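Local coordinates for hypothetical protein (Bacteroides caccae, PDB 4M8R) that is of unknown function but pairs an N-terminal immunoglobulin-like domain with a WD40-like domain, probably a beta-propeller, at residues Ala188-Asp193 and Tyr220-Gly225. Numbering follows the deposited sequence.
Sequences ALSFYD and YNVSAG
Leu189 lays its side chain over the backbone carbonyl of Val222, with CB coming to 3.3 Å from Val222 O. The rest of the side chain curls round the same oxygen: CG, CD1 and CD2 of Leu189 all lie between 3.6 and 3.7 Å from Val222 O, so the carbonyl abuts the whole aliphatic group. With CG anti to the carbonyl carbon (chi1 -67°), the branched end is carried to Val222 O, both methyls meeting that oxygen. The apolar part of the contact is thinner, with CB of Leu189 and CB of Val222 4.3 Å apart. The CG1 methyl of Val222 comes within 3.9 Å of Ser190 OG, a van der Waals approach to a hydroxyl whose hydrogen-bond partner is Gln211 NE2 on strand 208-212. No hydrogen bond links 188-193 to 220-225; the contact is van der Waals, mainly an aliphatic side chain against a backbone carbonyl.

Where the chain leaves strand 217-221, Asn221 folds its amide back over the turn. Its OD1 takes a hydrogen bond from Ser223 N at 3.0 Å, nearly in line with the C=O (161°), which makes an Asx turn. Ala224 N, also 3.0 Å from Asn221 OD1, adds a second bond, tilted 32° from the carbonyl plane. Two backbone amides thus grip one oxygen and fix the bend just past Val222, while Asn221 ND2 is held by Asp206.

The contact is buried within the WD40-like domain and joins the edge of one sheet to the next, consistent with adjacent propeller blades. Leu189 follows edge strand 186-188 and also packs on Pro176 and Phe178 of strand 173-180; Val222, just beyond strand 217-221, rests on Ala209 and Gln211 of strand 208-212, and the backbone of Leu189 and Phe191 bonds to Ser237, shortly before strand 239-240.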
loop_
_atom_site.group_PDB
_atom_site.type_symbol
_atom_site.label_atom_id
_atom_site.label_comp_id
_atom_site.label_asym_id
_atom_site.label_seq_id
_atom_site.Cartn_x
_atom_site.Cartn_y
_atom_site.Cartn_z
ATOM N N ALA A 188 20.259 5.783 23.963
ATOM C CA ALA A 188 19.178 6.377 24.743
ATOM C C ALA A 188 18.027 6.747 23.818
ATOM O O ALA A 188 18.257 7.222 22.704
ATOM C CB ALA A 188 19.663 7.606 25.487
ATOM N N LEU A 189 16.797 6.516 24.274
ATOM C CA LEU A 189 15.611 6.797 23.470
ATOM C C LEU A 189 14.882 8.077 23.871
ATOM O O LEU A 189 14.124 8.624 23.074
ATOM C CB LEU A 189 14.649 5.607 23.510
ATOM C CG LEU A 189 15.164 4.337 22.823
ATOM C CD1 LEU A 189 14.170 3.200 22.990
ATOM C CD2 LEU A 189 15.448 4.574 21.349
ATOM N N SER A 190 15.097 8.551 25.095
ATOM C CA SER A 190 14.460 9.784 25.558
ATOM C C SER A 190 15.462 10.927 25.583
ATOM O O SER A 190 16.627 10.743 25.931
ATOM C CB SER A 190 13.846 9.597 26.942
ATOM O OG SER A 190 12.673 8.804 26.871
ATOM N N PHE A 191 15.001 12.109 25.198
ATOM C CA PHE A 191 15.847 13.288 25.215
ATOM C C PHE A 191 16.073 13.762 26.647
ATOM O O PHE A 191 17.210 13.990 27.046
ATOM C CB PHE A 191 15.250 14.414 24.369
ATOM C CG PHE A 191 16.189 15.558 24.166
ATOM C CD1 PHE A 191 17.224 15.458 23.250
ATOM C CD2 PHE A 191 16.068 16.721 24.917
ATOM C CE1 PHE A 191 18.106 16.507 23.073
ATOM C CE2 PHE A 191 16.947 17.772 24.746
ATOM C CZ PHE A 191 17.967 17.667 23.822
ATOM N N TYR A 192 14.998 13.907 27.410
ATOM C CA TYR A 192 15.109 14.361 28.795
ATOM C C TYR A 192 15.239 13.184 29.755
ATOM O O TYR A 192 14.876 12.055 29.435
ATOM C CB TYR A 192 13.909 15.230 29.190
ATOM C CG TYR A 192 13.853 16.578 28.498
ATOM C CD1 TYR A 192 14.874 17.514 28.659
ATOM C CD2 TYR A 192 12.766 16.926 27.701
ATOM C CE1 TYR A 192 14.818 18.749 28.032
ATOM C CE2 TYR A 192 12.702 18.157 27.072
ATOM C CZ TYR A 192 13.728 19.065 27.239
ATOM O OH TYR A 192 13.648 20.281 26.604
ATOM N N ASP A 193 15.755 13.473 30.945
ATOM C CA ASP A 193 15.955 12.473 31.990
ATOM C C ASP A 193 14.720 12.395 32.884
ATOM O O ASP A 193 14.774 12.746 34.055
ATOM C CB ASP A 193 17.201 12.819 32.814
ATOM C CG ASP A 193 18.474 12.792 31.985
ATOM O OD1 ASP A 193 18.851 11.704 31.505
ATOM O OD2 ASP A 193 19.097 13.861 31.818
ATOM N N TYR A 220 4.397 9.042 25.937
ATOM C CA TYR A 220 5.414 9.446 24.968
ATOM C C TYR A 220 5.620 8.375 23.911
ATOM O O TYR A 220 5.446 7.189 24.178
ATOM C CB TYR A 220 6.767 9.638 25.653
ATOM C CG TYR A 220 6.931 10.900 26.471
ATOM C CD1 TYR A 220 6.311 11.037 27.707
ATOM C CD2 TYR A 220 7.752 11.933 26.028
ATOM C CE1 TYR A 220 6.481 12.183 28.465
ATOM C CE2 TYR A 220 7.929 13.081 26.779
ATOM C CZ TYR A 220 7.297 13.201 27.994
ATOM O OH TYR A 220 7.474 14.345 28.727
ATOM N N ASN A 221 6.024 8.804 22.721
ATOM C CA ASN A 221 6.548 7.898 21.716
ATOM C C ASN A 221 8.061 7.918 21.808
ATOM O O ASN A 221 8.682 8.945 21.568
ATOM C CB ASN A 221 6.117 8.332 20.323
ATOM C CG ASN A 221 6.544 7.350 19.253
ATOM O OD1 ASN A 221 7.659 6.828 19.281
ATOM N ND2 ASN A 221 5.652 7.078 18.315
ATOM N N VAL A 222 8.658 6.780 22.144
ATOM C CA VAL A 222 10.103 6.715 22.360
ATOM C C VAL A 222 10.822 5.880 21.321
ATOM O O VAL A 222 12.016 5.643 21.450
ATOM C CB VAL A 222 10.447 6.197 23.777
ATOM C CG1 VAL A 222 9.877 7.135 24.816
ATOM C CG2 VAL A 222 9.937 4.781 24.002
ATOM N N SER A 223 10.104 5.423 20.298
ATOM C CA SER A 223 10.727 4.648 19.230
ATOM C C SER A 223 10.878 5.439 17.923
ATOM O O SER A 223 11.538 4.973 16.998
ATOM C CB SER A 223 9.940 3.360 18.980
ATOM O OG SER A 223 8.628 3.636 18.524
ATOM N N ALA A 224 10.282 6.630 17.852
ATOM C CA ALA A 224 10.344 7.457 16.636
ATOM C C ALA A 224 11.770 7.706 16.111
ATOM O O ALA A 224 11.972 7.788 14.901
ATOM C CB ALA A 224 9.639 8.781 16.864
ATOM N N GLY A 225 12.746 7.815 17.012
ATOM C CA GLY A 225 14.158 7.964 16.630
ATOM C C GLY A 225 14.758 6.744 15.939
ATOM O O GLY A 225 15.721 6.863 15.190
#